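PDB 7ADK: lipoprotein from Mycoplasma mycoides subsp. capri, which probably cleaves proteins as a serine peptidase of the chymotrypsin-like PA clan, with immunoglobulins the likely substrates of this mycoplasma family. Local coordinates for residues E290-S295 and V460-T465; I420-T425 and S449-G454; K488-P493 and S557-S562; D501-I506 and A541-D546; G636-Y641 and G756-S761. All blocks are in the same frame, centred on the assembly; numbering follows the deposited sequence.

Contact 1. Residues E290-S295 and V460-T465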
# COMPACT_ATOMS: atom_id res chain seq x y z
N GLU B 290 -0.35 -3.91 -19.21
CA GLU B 290 0.12 -5.00 -20.08
C GLU B 290 1.57 -5.38 -19.80
O GLU B 290 2.39 -4.54 -19.43
CB GLU B 290 -0.15 -4.69 -21.56
CG GLU B 290 0.54 -3.40 -22.03
CD GLU B 290 0.94 -3.40 -23.51
OE1 GLU B 290 0.59 -4.35 -24.26
OE2 GLU B 290 1.64 -2.44 -23.92
N GLU B 291 1.87 -6.66 -20.02
CA GLU B 291 3.18 -7.29 -19.84
C GLU B 291 3.56 -8.09 -21.09
O GLU B 291 2.74 -8.85 -21.61
CB GLU B 291 3.18 -8.22 -18.61
CG GLU B 291 2.84 -7.58 -17.24
CD GLU B 291 1.45 -7.97 -16.69
OE1 GLU B 291 0.43 -7.74 -17.37
OE2 GLU B 291 1.37 -8.49 -15.55
N TYR B 292 4.81 -7.98 -21.53
CA TYR B 292 5.43 -8.86 -22.52
C TYR B 292 6.64 -9.55 -21.90
O TYR B 292 7.57 -8.86 -21.49
CB TYR B 292 5.87 -8.05 -23.74
CG TYR B 292 4.76 -7.34 -24.48
CD1 TYR B 292 3.79 -8.10 -25.14
CD2 TYR B 292 4.68 -5.93 -24.48
CE1 TYR B 292 2.76 -7.50 -25.85
CE2 TYR B 292 3.60 -5.32 -25.16
CZ TYR B 292 2.64 -6.10 -25.83
OH TYR B 292 1.56 -5.52 -26.41
N LYS B 293 6.66 -10.88 -21.84
CA LYS B 293 7.73 -11.63 -21.18
C LYS B 293 8.63 -12.31 -22.22
O LYS B 293 8.15 -13.00 -23.11
CB LYS B 293 7.10 -12.59 -20.16
CG LYS B 293 7.95 -12.67 -18.89
CD LYS B 293 7.35 -13.62 -17.83
CE LYS B 293 8.06 -13.47 -16.48
NZ LYS B 293 7.83 -14.64 -15.58
N THR B 294 9.94 -12.08 -22.13
CA THR B 294 10.93 -12.47 -23.16
C THR B 294 11.76 -13.71 -22.82
O THR B 294 12.42 -14.26 -23.70
CB THR B 294 11.89 -11.30 -23.45
OG1 THR B 294 12.41 -10.83 -22.23
CG2 THR B 294 11.21 -10.17 -24.17
N SER B 295 11.74 -14.19 -21.57
CA SER B 295 12.57 -15.30 -21.08
C SER B 295 14.09 -15.10 -21.17
O SER B 295 14.84 -16.04 -21.43
CB SER B 295 12.14 -16.66 -21.65
OG SER B 295 12.71 -17.73 -20.94
N VAL B 460 7.60 -15.29 -24.68
CA VAL B 460 7.01 -16.50 -24.07
C VAL B 460 5.57 -16.29 -23.58
O VAL B 460 4.81 -17.25 -23.56
CB VAL B 460 7.88 -17.08 -22.95
CG1 VAL B 460 9.20 -17.58 -23.52
CG2 VAL B 460 8.15 -16.14 -21.78
N SER B 461 5.19 -15.07 -23.21
CA SER B 461 3.81 -14.74 -22.84
C SER B 461 3.48 -13.25 -22.96
O SER B 461 4.36 -12.40 -22.93
CB SER B 461 3.45 -15.26 -21.44
OG SER B 461 4.25 -14.61 -20.47
N PHE B 462 2.19 -12.97 -23.13
CA PHE B 462 1.56 -11.65 -23.26
C PHE B 462 0.39 -11.62 -22.30
O PHE B 462 -0.34 -12.60 -22.19
CB PHE B 462 1.15 -11.47 -24.72
CG PHE B 462 -0.01 -10.52 -24.98
CD1 PHE B 462 0.10 -9.18 -24.62
CD2 PHE B 462 -1.20 -11.01 -25.57
CE1 PHE B 462 -0.98 -8.31 -24.86
CE2 PHE B 462 -2.27 -10.12 -25.86
CZ PHE B 462 -2.15 -8.78 -25.50
N SER B 463 0.16 -10.52 -21.60
CA SER B 463 -0.98 -10.43 -20.68
C SER B 463 -1.65 -9.05 -20.65
O SER B 463 -1.02 -8.05 -20.95
CB SER B 463 -0.54 -10.87 -19.28
OG SER B 463 -1.65 -11.12 -18.45
N LEU B 464 -2.93 -9.03 -20.28
CA LEU B 464 -3.79 -7.84 -20.14
C LEU B 464 -4.42 -7.88 -18.75
O LEU B 464 -5.29 -8.72 -18.52
CB LEU B 464 -4.87 -7.93 -21.23
CG LEU B 464 -4.38 -7.90 -22.68
CD1 LEU B 464 -5.49 -8.34 -23.60
CD2 LEU B 464 -3.93 -6.52 -23.12
N THR B 465 -4.06 -7.00 -17.81
CA THR B 465 -4.82 -6.85 -16.55
C THR B 465 -5.55 -5.53 -16.46
O THR B 465 -4.97 -4.46 -16.63
CB THR B 465 -4.04 -7.22 -15.27
OG1 THR B 465 -4.89 -7.14 -14.14
CG2 THR B 465 -2.83 -6.39 -14.90

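Contact 2. Residues I420-T425 and S449-G454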
# COMPACT_ATOMS: atom_id res chain seq x y z
N ILE B 420 12.27 -11.85 -17.73
CA ILE B 420 12.05 -10.42 -17.49
C ILE B 420 10.87 -9.92 -18.33
O ILE B 420 10.48 -10.54 -19.32
CB ILE B 420 13.37 -9.64 -17.69
CG1 ILE B 420 13.45 -8.45 -16.73
CG2 ILE B 420 13.59 -9.20 -19.14
CD1 ILE B 420 14.85 -7.93 -16.49
N SER B 421 10.23 -8.83 -17.88
CA SER B 421 9.04 -8.24 -18.52
C SER B 421 9.31 -6.83 -19.03
O SER B 421 9.73 -5.96 -18.26
CB SER B 421 7.84 -8.18 -17.56
OG SER B 421 7.56 -9.43 -16.96
N GLU B 422 8.97 -6.55 -20.28
CA GLU B 422 8.56 -5.19 -20.63
C GLU B 422 7.13 -4.99 -20.10
O GLU B 422 6.29 -5.87 -20.28
CB GLU B 422 8.64 -4.98 -22.15
CG GLU B 422 8.17 -3.57 -22.58
CD GLU B 422 8.87 -2.43 -21.85
OE1 GLU B 422 10.11 -2.46 -21.78
OE2 GLU B 422 8.16 -1.55 -21.31
N SER B 423 6.82 -3.88 -19.43
CA SER B 423 5.46 -3.59 -18.99
C SER B 423 5.12 -2.10 -19.04
O SER B 423 5.92 -1.24 -18.66
CB SER B 423 5.20 -4.18 -17.62
OG SER B 423 3.88 -3.87 -17.21
N GLY B 424 3.91 -1.80 -19.47
CA GLY B 424 3.47 -0.44 -19.76
C GLY B 424 1.96 -0.31 -19.65
O GLY B 424 1.33 -0.99 -18.82
N THR B 425 1.35 0.59 -20.40
CA THR B 425 -0.10 0.74 -20.38
C THR B 425 -0.64 1.04 -21.78
O THR B 425 0.07 1.57 -22.64
CB THR B 425 -0.52 1.80 -19.36
OG1 THR B 425 -0.01 1.46 -18.10
CG2 THR B 425 -2.02 1.91 -19.18
N SER B 449 5.82 4.06 -27.96
CA SER B 449 6.77 3.31 -28.80
C SER B 449 7.85 2.55 -28.01
O SER B 449 8.13 1.40 -28.32
CB SER B 449 7.43 4.25 -29.80
OG SER B 449 8.03 3.53 -30.82
N HIS B 450 8.37 3.10 -26.91
CA HIS B 450 9.27 2.32 -26.07
C HIS B 450 8.59 1.19 -25.28
O HIS B 450 9.28 0.32 -24.75
CB HIS B 450 10.12 3.22 -25.17
CG HIS B 450 9.46 3.68 -23.90
ND1 HIS B 450 8.93 4.91 -23.68
CD2 HIS B 450 9.46 3.02 -22.71
CE1 HIS B 450 8.63 5.01 -22.38
NE2 HIS B 450 8.90 3.87 -21.75
N VAL B 451 7.26 1.16 -25.20
CA VAL B 451 6.49 0.03 -24.65
C VAL B 451 6.20 -0.98 -25.75
O VAL B 451 6.43 -2.17 -25.57
CB VAL B 451 5.23 0.49 -23.91
CG1 VAL B 451 4.30 -0.65 -23.51
CG2 VAL B 451 5.60 1.26 -22.65
N ALA B 452 5.75 -0.52 -26.92
CA ALA B 452 5.43 -1.39 -28.04
C ALA B 452 6.65 -2.15 -28.61
O ALA B 452 6.48 -3.24 -29.14
CB ALA B 452 4.75 -0.54 -29.11
N LYS B 453 7.88 -1.64 -28.48
CA LYS B 453 9.12 -2.37 -28.83
C LYS B 453 9.43 -3.58 -27.94
O LYS B 453 10.31 -4.36 -28.28
CB LYS B 453 10.31 -1.42 -29.04
CG LYS B 453 11.12 -0.97 -27.81
CD LYS B 453 12.40 -0.25 -28.26
CE LYS B 453 13.35 0.10 -27.10
NZ LYS B 453 14.69 0.51 -27.57
N GLY B 454 8.70 -3.78 -26.85
CA GLY B 454 8.73 -5.02 -26.07
C GLY B 454 8.12 -6.22 -26.80
O GLY B 454 8.36 -7.36 -26.41

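Contact 3. Residues K488-P493 and S557-S562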
# COMPACT_ATOMS: atom_id res chain seq x y z
N LYS B 488 -7.18 -10.45 -15.03
CA LYS B 488 -5.97 -10.59 -15.83
C LYS B 488 -6.14 -11.75 -16.80
O LYS B 488 -6.60 -12.81 -16.39
CB LYS B 488 -4.78 -10.73 -14.88
CG LYS B 488 -3.44 -10.98 -15.56
CD LYS B 488 -2.29 -10.79 -14.57
CE LYS B 488 -0.97 -11.30 -15.16
NZ LYS B 488 0.21 -10.83 -14.40
N PHE B 489 -5.75 -11.56 -18.05
CA PHE B 489 -5.82 -12.55 -19.10
C PHE B 489 -4.42 -12.75 -19.66
O PHE B 489 -3.87 -11.82 -20.24
CB PHE B 489 -6.81 -12.09 -20.19
CG PHE B 489 -8.18 -11.77 -19.65
CD1 PHE B 489 -8.45 -10.50 -19.13
CD2 PHE B 489 -9.17 -12.76 -19.61
CE1 PHE B 489 -9.68 -10.23 -18.52
CE2 PHE B 489 -10.40 -12.49 -19.01
CZ PHE B 489 -10.65 -11.23 -18.45
N THR B 490 -3.83 -13.93 -19.49
CA THR B 490 -2.47 -14.24 -19.95
C THR B 490 -2.52 -15.25 -21.08
O THR B 490 -3.15 -16.28 -20.95
CB THR B 490 -1.58 -14.73 -18.81
OG1 THR B 490 -1.54 -13.78 -17.78
CG2 THR B 490 -0.13 -14.96 -19.22
N PHE B 491 -1.81 -14.98 -22.17
CA PHE B 491 -1.76 -15.80 -23.36
C PHE B 491 -0.35 -16.31 -23.60
O PHE B 491 0.63 -15.58 -23.44
CB PHE B 491 -2.28 -15.02 -24.57
CG PHE B 491 -3.64 -14.39 -24.37
CD1 PHE B 491 -3.75 -13.13 -23.76
CD2 PHE B 491 -4.80 -15.06 -24.79
CE1 PHE B 491 -5.00 -12.54 -23.56
CE2 PHE B 491 -6.05 -14.45 -24.63
CZ PHE B 491 -6.15 -13.20 -24.03
N SER B 492 -0.25 -17.58 -23.98
CA SER B 492 1.00 -18.31 -24.15
C SER B 492 0.94 -19.19 -25.41
O SER B 492 -0.13 -19.68 -25.75
CB SER B 492 1.27 -19.17 -22.92
OG SER B 492 0.18 -20.03 -22.65
N PRO B 493 2.06 -19.37 -26.13
CA PRO B 493 2.10 -20.13 -27.37
C PRO B 493 2.08 -21.65 -27.18
O PRO B 493 2.58 -22.17 -26.18
CB PRO B 493 3.40 -19.69 -28.03
CG PRO B 493 4.32 -19.39 -26.87
CD PRO B 493 3.37 -18.84 -25.81
N SER B 557 -2.70 -21.20 -25.48
CA SER B 557 -3.41 -21.42 -24.22
C SER B 557 -3.57 -20.10 -23.47
O SER B 557 -2.57 -19.45 -23.15
CB SER B 557 -2.70 -22.46 -23.35
OG SER B 557 -1.30 -22.34 -23.38
N TYR B 558 -4.82 -19.75 -23.15
CA TYR B 558 -5.15 -18.63 -22.28
C TYR B 558 -5.36 -19.08 -20.84
O TYR B 558 -5.82 -20.19 -20.57
CB TYR B 558 -6.35 -17.82 -22.81
CG TYR B 558 -7.72 -18.45 -22.62
CD1 TYR B 558 -8.28 -19.24 -23.63
CD2 TYR B 558 -8.44 -18.22 -21.43
CE1 TYR B 558 -9.55 -19.82 -23.46
CE2 TYR B 558 -9.70 -18.82 -21.25
CZ TYR B 558 -10.26 -19.62 -22.26
OH TYR B 558 -11.47 -20.20 -22.10
N SER B 559 -5.05 -18.21 -19.89
CA SER B 559 -5.37 -18.34 -18.48
C SER B 559 -5.91 -17.04 -17.92
O SER B 559 -5.44 -15.96 -18.28
CB SER B 559 -4.16 -18.86 -17.70
OG SER B 559 -3.02 -18.05 -17.90
N VAL B 560 -6.96 -17.11 -17.10
CA VAL B 560 -7.64 -15.97 -16.48
C VAL B 560 -7.33 -15.98 -15.00
O VAL B 560 -7.50 -16.99 -14.33
CB VAL B 560 -9.16 -15.99 -16.70
CG1 VAL B 560 -9.78 -14.67 -16.26
CG2 VAL B 560 -9.52 -16.24 -18.16
N TRP B 561 -6.87 -14.86 -14.46
CA TRP B 561 -6.43 -14.70 -13.08
C TRP B 561 -7.18 -13.57 -12.39
O TRP B 561 -7.65 -12.63 -13.04
CB TRP B 561 -4.92 -14.47 -13.03
CG TRP B 561 -4.02 -15.48 -13.67
CD1 TRP B 561 -3.86 -15.66 -14.99
CD2 TRP B 561 -3.17 -16.48 -13.03
NE1 TRP B 561 -3.04 -16.74 -15.22
CE2 TRP B 561 -2.58 -17.28 -14.05
CE3 TRP B 561 -2.82 -16.80 -11.70
CZ2 TRP B 561 -1.71 -18.35 -13.77
CZ3 TRP B 561 -1.94 -17.85 -11.40
CH2 TRP B 561 -1.39 -18.63 -12.43
N SER B 562 -7.32 -13.62 -11.07
CA SER B 562 -7.90 -12.52 -10.28
C SER B 562 -7.45 -12.59 -8.82
O SER B 562 -7.53 -13.66 -8.22
CB SER B 562 -9.41 -12.55 -10.36
OG SER B 562 -9.95 -11.42 -9.71

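Contact 4. Residues D501-I506 and A541-D546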
# COMPACT_ATOMS: atom_id res chain seq x y z
N ASP B 501 2.50 -13.74 -34.26
CA ASP B 501 1.48 -14.08 -35.26
C ASP B 501 0.08 -13.54 -34.89
O ASP B 501 -0.78 -13.47 -35.76
CB ASP B 501 1.43 -15.59 -35.49
CG ASP B 501 2.75 -16.24 -35.89
OD1 ASP B 501 3.60 -15.55 -36.50
OD2 ASP B 501 2.92 -17.45 -35.65
N ALA B 502 -0.15 -13.17 -33.63
CA ALA B 502 -1.44 -12.75 -33.09
C ALA B 502 -1.45 -11.33 -32.47
O ALA B 502 -2.51 -10.71 -32.38
CB ALA B 502 -1.86 -13.81 -32.08
N VAL B 503 -0.29 -10.83 -32.02
CA VAL B 503 -0.10 -9.48 -31.46
C VAL B 503 0.98 -8.72 -32.23
O VAL B 503 2.12 -9.17 -32.30
CB VAL B 503 0.27 -9.55 -29.96
CG1 VAL B 503 0.53 -8.18 -29.36
CG2 VAL B 503 -0.85 -10.19 -29.16
N THR B 504 0.66 -7.54 -32.78
CA THR B 504 1.52 -6.82 -33.74
C THR B 504 1.56 -5.33 -33.45
O THR B 504 0.51 -4.71 -33.33
CB THR B 504 1.02 -7.07 -35.18
OG1 THR B 504 0.97 -8.43 -35.51
CG2 THR B 504 1.87 -6.39 -36.25
N ALA B 505 2.73 -4.69 -33.42
CA ALA B 505 2.82 -3.22 -33.48
C ALA B 505 2.59 -2.73 -34.92
O ALA B 505 3.38 -3.03 -35.81
CB ALA B 505 4.17 -2.78 -32.93
N ILE B 506 1.50 -2.00 -35.18
CA ILE B 506 1.07 -1.61 -36.54
C ILE B 506 1.50 -0.20 -36.97
O ILE B 506 1.82 -0.00 -38.14
CB ILE B 506 -0.45 -1.84 -36.66
CG1 ILE B 506 -0.60 -3.25 -37.21
CG2 ILE B 506 -1.20 -0.83 -37.48
CD1 ILE B 506 -2.00 -3.66 -37.55
N ALA B 541 2.56 4.64 -30.28
CA ALA B 541 2.45 3.48 -31.14
C ALA B 541 1.06 2.83 -31.03
O ALA B 541 0.38 3.02 -30.04
CB ALA B 541 3.58 2.51 -30.80
N ILE B 542 0.64 2.08 -32.04
CA ILE B 542 -0.68 1.42 -32.04
C ILE B 542 -0.52 -0.08 -32.28
O ILE B 542 -0.01 -0.50 -33.31
CB ILE B 542 -1.63 2.06 -33.06
CG1 ILE B 542 -1.70 3.59 -32.89
CG2 ILE B 542 -3.03 1.43 -32.94
CD1 ILE B 542 -2.51 4.29 -33.96
N VAL B 543 -0.95 -0.89 -31.32
CA VAL B 543 -0.81 -2.34 -31.29
C VAL B 543 -2.13 -3.02 -31.64
O VAL B 543 -3.17 -2.74 -31.07
CB VAL B 543 -0.32 -2.82 -29.91
CG1 VAL B 543 -0.34 -4.35 -29.77
CG2 VAL B 543 1.10 -2.30 -29.66
N GLU B 544 -2.08 -3.96 -32.57
CA GLU B 544 -3.18 -4.85 -32.92
C GLU B 544 -3.14 -6.13 -32.08
O GLU B 544 -2.08 -6.74 -31.91
CB GLU B 544 -3.09 -5.14 -34.42
CG GLU B 544 -4.16 -6.08 -34.96
CD GLU B 544 -3.93 -6.42 -36.44
OE1 GLU B 544 -3.15 -7.35 -36.72
OE2 GLU B 544 -4.57 -5.79 -37.32
N VAL B 545 -4.29 -6.56 -31.58
CA VAL B 545 -4.50 -7.85 -30.94
C VAL B 545 -5.66 -8.58 -31.61
O VAL B 545 -6.79 -8.08 -31.63
CB VAL B 545 -4.70 -7.70 -29.43
CG1 VAL B 545 -4.80 -9.05 -28.77
CG2 VAL B 545 -3.56 -6.95 -28.75
N ASP B 546 -5.42 -9.77 -32.16
CA ASP B 546 -6.43 -10.58 -32.84
C ASP B 546 -6.87 -11.75 -31.96
O ASP B 546 -6.28 -12.82 -31.95
CB ASP B 546 -5.88 -11.02 -34.21
CG ASP B 546 -6.91 -11.69 -35.13
OD1 ASP B 546 -8.00 -12.09 -34.68
OD2 ASP B 546 -6.63 -11.76 -36.35

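Contact 5. Residues G636-Y641 and G756-S761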
# COMPACT_ATOMS: atom_id res chain seq x y z
N GLY B 636 -2.44 4.54 -16.95
CA GLY B 636 -1.16 4.14 -16.42
C GLY B 636 -1.31 3.30 -15.17
O GLY B 636 -2.06 3.60 -14.25
N TYR B 637 -0.52 2.25 -15.15
CA TYR B 637 -0.29 1.45 -13.97
C TYR B 637 1.22 1.44 -13.72
O TYR B 637 1.94 0.69 -14.38
CB TYR B 637 -0.90 0.07 -14.16
CG TYR B 637 -2.39 0.03 -14.48
CD1 TYR B 637 -2.83 0.20 -15.80
CD2 TYR B 637 -3.31 -0.32 -13.48
CE1 TYR B 637 -4.17 -0.04 -16.15
CE2 TYR B 637 -4.65 -0.57 -13.82
CZ TYR B 637 -5.08 -0.45 -15.16
OH TYR B 637 -6.35 -0.81 -15.49
N PRO B 638 1.76 2.30 -12.86
CA PRO B 638 3.15 2.18 -12.45
C PRO B 638 3.34 0.93 -11.59
O PRO B 638 2.41 0.48 -10.93
CB PRO B 638 3.47 3.47 -11.72
CG PRO B 638 2.12 3.91 -11.16
CD PRO B 638 1.10 3.37 -12.15
N THR B 639 4.54 0.38 -11.54
CA THR B 639 4.89 -0.65 -10.56
C THR B 639 4.67 -0.14 -9.14
O THR B 639 4.90 1.03 -8.84
CB THR B 639 6.34 -1.12 -10.71
OG1 THR B 639 7.22 -0.03 -10.67
CG2 THR B 639 6.56 -1.88 -12.01
N ALA B 640 4.22 -1.00 -8.24
CA ALA B 640 3.87 -0.61 -6.87
C ALA B 640 5.07 -0.27 -5.96
O ALA B 640 4.88 0.11 -4.81
CB ALA B 640 2.98 -1.71 -6.30
N TYR B 641 6.32 -0.37 -6.44
CA TYR B 641 7.52 -0.16 -5.62
C TYR B 641 7.61 1.25 -5.01
O TYR B 641 7.97 1.38 -3.83
CB TYR B 641 8.77 -0.50 -6.44
CG TYR B 641 10.05 -0.44 -5.64
CD1 TYR B 641 10.32 -1.42 -4.67
CD2 TYR B 641 10.95 0.62 -5.82
CE1 TYR B 641 11.48 -1.34 -3.87
CE2 TYR B 641 12.11 0.72 -5.02
CZ TYR B 641 12.37 -0.25 -4.04
OH TYR B 641 13.46 -0.15 -3.24
N GLY B 756 8.40 4.43 -12.67
CA GLY B 756 8.64 3.01 -12.94
C GLY B 756 7.49 2.26 -13.59
O GLY B 756 7.01 1.25 -13.06
N GLY B 757 6.97 2.78 -14.69
CA GLY B 757 5.80 2.27 -15.41
C GLY B 757 4.91 3.43 -15.86
O GLY B 757 5.38 4.57 -15.90
N ALA B 758 3.65 3.17 -16.20
CA ALA B 758 2.69 4.20 -16.64
C ALA B 758 3.12 5.05 -17.86
O ALA B 758 2.47 6.04 -18.17
CB ALA B 758 2.28 5.07 -15.45
N SER B 759 4.15 4.66 -18.60
CA SER B 759 4.29 5.11 -19.96
C SER B 759 3.19 4.46 -20.82
O SER B 759 2.91 3.27 -20.68
CB SER B 759 5.71 4.82 -20.42
N GLY B 760 2.55 5.25 -21.69
CA GLY B 760 1.47 4.81 -22.57
C GLY B 760 0.07 5.22 -22.10
O GLY B 760 -0.91 4.58 -22.46
N SER B 761 -0.02 6.25 -21.28
CA SER B 761 -1.22 6.60 -20.53
C SER B 761 -1.95 7.76 -21.20
O SER B 761 -1.38 8.84 -21.33
CB SER B 761 -0.74 6.97 -19.14
OG SER B 761 -0.08 5.89 -18.57

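Contact 1. Residues E290-S295 and V460-T465
The rings of Tyr292 and Phe462 project side by side from the same face of the sheet, their planes only 14° from parallel. They are slid so far past one another, with centroids 5.6 Å apart, that they barely overlap; the closest pair is Tyr292 CE1 and Phe462 CD1 at 3.4 Å. At the edge of the Phe462 ring, near its plane, lies Glu290 OE1, which also accepts a weak hydrogen bond from the Tyr292 hydroxyl. Phe462 CG stands anti to the backbone N (chi1 154°), whereas Tyr292 CG lies beside its own N, and these different torsions bring the rings alongside. Aromatic residues suit this buried face, where Val503 packs against both.

The backbones form an antiparallel ladder. Its straightest bond runs from Lys293 N to Ser461 O (3.0 Å, 174°), and Val460 N extends the pairing by bonding to Lys293 O at 2.8 Å. On the other face, small Ser463 lies beside the bent side chain of Glu291, with CB facing OE1, while Glu291 OE2 makes a salt bridge with Lys488. Strand 289-293 thus runs between strands 421-433 and 461-467, antiparallel to both, and strand 486-493 follows beyond the latter.

Contact 2. Residues I420-T425 and S449-G454
Glu422 and Val451 join a strand of the antiparallel sheet to the short helix 449-452, an arrangement like that in chymotrypsin-like PA-clan peptidases, where the catalytic histidine sits on such a helical turn. From the strand, Glu422 CB meets Gly454 CA at 3.9 Å, an approach that suits glycine because no side chain intervenes. CG follows anti to the backbone N (chi1 178°) and comes 3.7 Å from Val451 O. The chain then bends (chi2 53°), carrying CD to within 4.0 Å of His450 O. At the tip, OE1 is turned to that same carbonyl, 4.2 Å from His450 O, and OE2 comes 4.0 Å from Val451 CG2; the two side chains cross at about a right angle. The segments meet by packing, without a hydrogen bond or ion pair between them.

Val451 faces the strand with both branches. CG1 rests 3.8 Å from Gly424 CA, and CG2 also lies close to that atom; a branched side chain can settle on the bare backbone of a glycine. The turn itself is closed by backbone bonds from Lys453 N to Ser449 O and from Gly454 N to Val451 O. His450 is linked through ND1 to Asp539 OD2 by a hydrogen bond, consistent with the histidine and acid of a catalytic triad. Val451 CG2 stands over one face of its imidazole, 4.1 Å above the plane and nearer the ring's margin than its centre.

Contact 3. Residues K488-P493 and S557-S562
Ser492 and Ser557 meet at one end of an antiparallel beta ladder between strands 486-493 and 556-562, part of the curled sheet of this PA-clan-like fold. Ser557 OG donates to Ser492 OG at 2.8 Å, both hydroxyls lying between their own backbone N and carbonyl carbon (chi1 40° and 56°). Small hydroxyl residues suit this hydrogen-bonded pair, since each oxygen stays close to its own backbone while facing the other. Further along, Thr490 N and Ser559 O form a bond of 2.9 Å that is almost straight, at 174°. At the far end Trp561 N reaches Lys488 O at 2.8 Å.

On the face carrying the phenylalanines, Phe489 lies alongside Val560, with CE2 3.6 Å from CG1. Phe491 crosses Tyr558 at a slant, and its CD2 touches the tyrosine CB rather than the phenol ring, at 3.7 Å. These apolar groups suit a face on which helix 575-582 packs, with Ile582 against Phe489 and Leu578 against Tyr558.

The opposite face is more polar. Thr490 OG1 is hydrogen-bonded to Ser463 OG on the next strand, tying the ladder to its neighbour. Diagonally across, the indole of Trp561 is fixed by a bond within its own strand: NE1 donates to Ser559 OG at 3.0 Å, with the hydroxyl oxygen in the indole plane.

Contact 4. Residues D501-I506 and A541-D546
Thr504 and Glu544 pair through both of their backbone groups, and this double link centres the antiparallel ladder of strands 503-507 and 541-546. Thr504 N donates to Glu544 O at 3.0 Å, and Glu544 N returns a bond of 2.8 Å to Thr504 O. The ladder is extended on one side by Asp546 N to Ala502 O and on the other by Ile506 N to Ile542 O, the latter 2.8 Å long.

Apolar packing is carried by valines on one face. The two branches of Val503 divide the work: CG1 lies 3.9 Å from Val543 CG1, while CG2 sits beside Val545 CG1 at 4.1 Å. Beta-branched residues suit such extended strands, and here they build a compact layer joined by Ile455 and Leu550. On the other side, Ile506 crosses the Glu544 side chain at a slant, its CD1 lying against Glu544 CB (3.6 Å) and the carboxylate. Helix 824-831 covers this isoleucine with Val827 and Met831.

The polar contacts belong mainly to Glu544. Its chain leaves fully extended, with CG anti to the backbone N (chi1 179°), and carries the buried carboxylate to the hydroxyls of Tyr444 and Tyr832, both hydrogen-bonded to OE2. Two such partners probably help a glutamate tolerate this setting. Asp546 OD2 makes a salt bridge with Lys442 NZ, which is also a long, weak ion-pair partner of Glu544 OE1.

Strand 541-546 therefore runs between strands 442-447 and 503-507, antiparallel to both, with aliphatic groups on one side, as expected of the beta-barrel walls in the chymotrypsin-like fold.

Contact 5. Residues G636-Y641 and G756-S761
Gly756 O is gripped twice by Thr639, just ahead of the Gly757-Ala758-Ser759-Gly760 sequence, which matches the Gly-X-Ser-Gly motif around the nucleophile of chymotrypsin-like peptidases. The hydroxyl OG1 donates at 2.7 Å, in the carbonyl plane and on a lone pair. The backbone N of Thr639 approaches the same oxygen at 3.0 Å from above that plane. Threonine suits the place because its OG1, turned between backbone N and carbonyl carbon (chi1 54°), works beside its own N-H as a clamp.

Next along, the two chains run close at Pro638 and Gly757, with 4.0 Å between Pro638 CA and Gly757 CA. Gly757 takes backbone angles natural only to glycine and brings no side chain into this gap. Ala758 then directs its methyl at the partner segment: CB lies 3.7 Å from Gly636 CA and 3.9 Å from Pro638 CD, a small apolar seat for the ring. Gly636 has a positive phi, which again favours glycine.

Ser759, the probable nucleophile, turns its CB away from residues 636-641, and its OG is absent from the model. Beyond it, opposite Tyr774, the chain carries a G1 beta bulge made of Gly760 and Ser761. Ser761 then closes the turn: its OG donates to Ala758 O at 2.6 Å, from above the carbonyl plane.

Contacts 1, 3 and 4 are strand pairs of one curled antiparallel sheet, and contact 2 packs a short helix on it; contact 5 joins two loops, the second leading into a strand of the other, mixed sheet. The centre of contact 1 is 9 Å from contact 2, 10 Å from contact 3 and 13 Å from contact 4, whose valines meet its aromatic face (Phe462 CE2 to Val503 CG2, 3.6 Å). The probable active site lies between contacts 2 and 5, whose centres are 11 Å apart. There His450 CE1 comes 3.5 Å from Ser759 CB, and a probable hydrogen bond joins Thr425 N to Ser759 O. Contacts 3 and 4 are farther off, each centred 21 Å from contact 5.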